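Local coordinates for protein uncharacterized esterase YxiM (Bacillus subtilis, PDB 2O14) that probably hydrolyses ester bonds as a GDSL-family hydrolase, though its natural substrate is not established, and carries a manganese ion in its N-terminal galactose-binding-like domain, at residues A[168-171]-A[172-175]; A[185-188]-A[189-193]. All blocks are in the same frame, centred on the assembly; numbering follows the deposited sequence.

Contact 1: A[168-171]-A[172-175]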
loop_
_atom_site.group_PDB
_atom_site.type_symbol
_atom_site.label_atom_id
_atom_site.label_comp_id
_atom_site.label_asym_id
_atom_site.label_seq_id
_atom_site.Cartn_x
_atom_site.Cartn_y
_atom_site.Cartn_z
ATOM N N GLY A 168 -4.170 -6.105 -0.073
ATOM C CA GLY A 168 -4.367 -5.911 -1.496
ATOM C C GLY A 168 -5.767 -5.351 -1.687
ATOM O O GLY A 168 -6.682 -5.711 -0.942
ATOM N N GLY A 169 -5.953 -4.463 -2.657
ATOM C CA GLY A 169 -7.279 -3.908 -2.868
ATOM C C GLY A 169 -7.332 -2.780 -3.877
ATOM O O GLY A 169 -6.378 -2.562 -4.627
ATOM N N ASP A 170 -8.457 -2.066 -3.889
ATOM C CA ASP A 170 -8.666 -0.949 -4.805
ATOM C C ASP A 170 -8.823 0.388 -4.072
ATOM O O ASP A 170 -8.266 0.584 -2.990
ATOM C CB ASP A 170 -9.907 -1.201 -5.670
ATOM C CG ASP A 170 -11.142 -1.531 -4.841
ATOM O OD1 ASP A 170 -11.299 -0.943 -3.751
ATOM O OD2 ASP A 170 -11.962 -2.364 -5.287
ATOM N N SER A 171 -9.594 1.296 -4.669
ATOM C CA SER A 171 -9.843 2.624 -4.110
ATOM C C SER A 171 -10.528 2.633 -2.738
ATOM O O SER A 171 -10.365 3.585 -1.965
ATOM C CB SER A 171 -10.694 3.446 -5.082
ATOM O OG SER A 171 -10.042 3.616 -6.328
ATOM N N THR A 172 -11.304 1.597 -2.434
ATOM C CA THR A 172 -11.988 1.549 -1.144
ATOM C C THR A 172 -11.106 0.916 -0.068
ATOM O O THR A 172 -11.494 0.860 1.101
ATOM C CB THR A 172 -13.318 0.755 -1.227
ATOM O OG1 THR A 172 -13.047 -0.628 -1.493
ATOM C CG2 THR A 172 -14.197 1.306 -2.339
ATOM N N VAL A 173 -9.916 0.465 -0.467
ATOM C CA VAL A 173 -8.972 -0.190 0.443
ATOM C C VAL A 173 -7.628 0.529 0.609
ATOM O O VAL A 173 -7.047 0.538 1.698
ATOM C CB VAL A 173 -8.660 -1.632 -0.045
ATOM C CG1 VAL A 173 -7.703 -2.318 0.916
ATOM C CG2 VAL A 173 -9.950 -2.429 -0.185
ATOM N N CYS A 174 -7.147 1.133 -0.473
ATOM C CA CYS A 174 -5.846 1.807 -0.495
ATOM C C CYS A 174 -5.635 2.981 0.449
ATOM O O CYS A 174 -6.559 3.449 1.121
ATOM C CB CYS A 174 -5.527 2.269 -1.920
ATOM S SG CYS A 174 -6.524 3.663 -2.480
ATOM N N ASN A 175 -4.389 3.448 0.486
ATOM C CA ASN A 175 -4.004 4.576 1.319
ATOM C C ASN A 175 -4.175 5.899 0.583
ATOM O O ASN A 175 -3.919 5.994 -0.618
ATOM C CB ASN A 175 -2.534 4.474 1.737
ATOM C CG ASN A 175 -2.275 3.364 2.727
ATOM O OD1 ASN A 175 -3.114 3.070 3.579
ATOM N ND2 ASN A 175 -1.091 2.755 2.642
#

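Contact 2: A[185-188]-A[189-193]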
loop_
_atom_site.group_PDB
_atom_site.type_symbol
_atom_site.label_atom_id
_atom_site.label_comp_id
_atom_site.label_asym_id
_atom_site.label_seq_id
_atom_site.Cartn_x
_atom_site.Cartn_y
_atom_site.Cartn_z
ATOM N N ALA A 185 -10.274 7.763 2.504
ATOM C CA ALA A 185 -9.398 6.703 2.983
ATOM C C ALA A 185 -9.930 5.310 2.649
ATOM O O ALA A 185 -11.132 5.116 2.469
ATOM C CB ALA A 185 -9.194 6.839 4.490
ATOM N N GLY A 186 -9.021 4.347 2.540
ATOM C CA GLY A 186 -9.418 2.979 2.264
ATOM C C GLY A 186 -9.388 2.322 3.626
ATOM O O GLY A 186 -8.613 2.753 4.474
ATOM N N TRP A 187 -10.197 1.298 3.865
ATOM C CA TRP A 187 -10.183 0.702 5.196
ATOM C C TRP A 187 -8.862 0.039 5.558
ATOM O O TRP A 187 -8.584 -0.188 6.731
ATOM C CB TRP A 187 -11.363 -0.267 5.405
ATOM C CG TRP A 187 -11.358 -1.555 4.629
ATOM C CD1 TRP A 187 -12.021 -1.816 3.463
ATOM C CD2 TRP A 187 -10.751 -2.791 5.029
ATOM N NE1 TRP A 187 -11.874 -3.140 3.119
ATOM C CE2 TRP A 187 -11.098 -3.760 4.062
ATOM C CE3 TRP A 187 -9.949 -3.174 6.115
ATOM C CZ2 TRP A 187 -10.673 -5.090 4.148
ATOM C CZ3 TRP A 187 -9.525 -4.497 6.201
ATOM C CH2 TRP A 187 -9.889 -5.438 5.222
ATOM N N GLY A 188 -8.037 -0.254 4.558
ATOM C CA GLY A 188 -6.744 -0.847 4.843
ATOM C C GLY A 188 -5.867 0.204 5.503
ATOM O O GLY A 188 -4.926 -0.106 6.234
ATOM N N GLN A 189 -6.185 1.466 5.245
ATOM C CA GLN A 189 -5.438 2.575 5.817
ATOM C C GLN A 189 -5.805 2.752 7.292
ATOM O O GLN A 189 -5.022 3.289 8.073
ATOM C CB GLN A 189 -5.748 3.856 5.041
ATOM C CG GLN A 189 -5.181 5.132 5.649
ATOM C CD GLN A 189 -5.563 6.368 4.849
ATOM O OE1 GLN A 189 -5.342 7.500 5.285
ATOM N NE2 GLN A 189 -6.137 6.154 3.668
HETATM N N MSE A 190 -7.001 2.294 7.665
HETATM C CA MSE A 190 -7.473 2.407 9.044
HETATM C C MSE A 190 -7.247 1.138 9.857
HETATM O O MSE A 190 -7.444 1.123 11.070
HETATM C CB MSE A 190 -8.961 2.762 9.069
HETATM C CG MSE A 190 -9.241 4.134 9.648
HETATM SE SE MSE A 190 -8.410 5.554 8.631
HETATM C CE MSE A 190 -9.940 6.046 7.557
ATOM N N LEU A 191 -6.838 0.076 9.180
ATOM C CA LEU A 191 -6.578 -1.198 9.829
ATOM C C LEU A 191 -5.651 -1.062 11.036
ATOM O O LEU A 191 -5.939 -1.585 12.116
ATOM C CB LEU A 191 -5.953 -2.169 8.830
ATOM C CG LEU A 191 -6.573 -3.557 8.704
ATOM C CD1 LEU A 191 -5.666 -4.401 7.817
ATOM C CD2 LEU A 191 -6.739 -4.207 10.073
ATOM N N PRO A 192 -4.519 -0.358 10.872
ATOM C CA PRO A 192 -3.603 -0.213 12.008
ATOM C C PRO A 192 -4.234 0.311 13.300
ATOM O O PRO A 192 -3.714 0.067 14.391
ATOM C CB PRO A 192 -2.494 0.692 11.455
ATOM C CG PRO A 192 -3.141 1.407 10.307
ATOM C CD PRO A 192 -4.011 0.356 9.688
ATOM N N HIS A 193 -5.363 1.005 13.181
ATOM C CA HIS A 193 -6.056 1.545 14.351
ATOM C C HIS A 193 -6.878 0.471 15.062
ATOM O O HIS A 193 -7.550 0.760 16.054
ATOM C CB HIS A 193 -6.997 2.687 13.945
ATOM C CG HIS A 193 -6.311 3.842 13.283
ATOM N ND1 HIS A 193 -5.560 3.704 12.135
ATOM C CD2 HIS A 193 -6.284 5.159 13.593
ATOM C CE1 HIS A 193 -5.102 4.887 11.765
ATOM N NE2 HIS A 193 -5.527 5.788 12.633
#

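Contact 1: A[168-171]-A[172-175]
Asp170 O takes two backbone N-H groups as the chain turns sharply after strand 164-169. Cys174 N binds it at 2.8 Å, almost in line with the carbonyl bond (C=O...N 176°). Val173 N binds the same oxygen at 3.0 Å, but from above the carbonyl plane. The turn brings the backbone of Val173 back beside Gly169. Gly169 CA lies 3.9 Å from Val173 CB, so the turn closes directly on the glycine.

The Asp170 carboxylate secures the start of the turn. Its CG sits between the backbone N and the carbonyl carbon (chi1 53°), which turns OD1 toward Thr172. OD1 accepts Thr172 N at 2.9 Å on its anti side, 26° out of the carboxylate plane. It also accepts Thr172 OG1 at 2.9 Å, through the syn lone pair. Val173 lays its two methyl groups against Gly168 and Gly169, with CG1 4.0 Å from Gly168 O. Cys174 SG packs 3.8 Å from Ser171 CA.

Gly169, Asp170 and Ser171 form the Gly-Asp-Ser core of the GDSL motif. Ser171, the probable nucleophile, touches His342, the presumed catalytic histidine, and its OG makes a weak hydrogen bond to Gly209 N. Two bonds on Asp170 OD1 and two on Asp170 O fix the backbone before and after the serine. This bonding is consistent with a nucleophile presented on a rigid turn.

Contact 2: A[185-188]-A[189-193]
Trp187, at the start of the short helix 187-190, and Leu191, just past its end, lie side by side. The helix is the link of a beta-alpha-beta unit between strands 164-169 and 201-204. Leu191 CG meets the edge of the indole near its plane, 4.0 Å from Trp187 CZ3. A chi1 of 69° tucks the indole in between its own N and C, and the six-membered ring comes to lie beside Leu191. Both side chains also touch Met235 of strand 233-237. At the far edge of the indole, NE1 is hydrogen-bonded to Gln237.

The helix is only lightly bonded. Gln189 N binds Gly186 O at 2.9 Å, from above the carbonyl plane. Met190 N binds Trp187 O at 3.1 Å, a weak bond with an N-H...O angle of 136°. The chain then tightens into a 3-10 segment, where His193 N binds Met190 O at 3.0 Å.

On another flank, Ala185 packs closely against Gln189 and Met190. The Gln189 chain runs extended past Ala185 CB. Met190, a selenomethionine, bends at chi2 and chi3 and brings its end back to Ala185. It also packs on Arg345, Ala348 and Asp349 of helix 345-361.

The 3-10 end is looser. Pro192 and His193 are exposed, and His193 is poorly ordered. There the contact thins to one ring carbon on a carbonyl oxygen, Pro192 CD at 3.6 Å from Gly188 O.

Both contacts belong to the GDSL hydrolase region, and their centres are about 9 Å apart. Contact 1 comes first in the chain, at the end of strand 164-169 in the five-stranded parallel sheet. Contact 2 follows on helix 187-190, before strand 201-204. The two touch directly. Thr172 O probably accepts Trp187 N at 3.1 Å, and Val173 O probably accepts Gly188 N at 3.1 Å. Asn175 also packs on Gln189. The start of the helix is thus probably tied to the turn that carries the presumed nucleophile. Helix 187-190 touches both that turn and, through Met190, helix 345-361, which follows the presumed catalytic residues Asp339 and His342 in the chain.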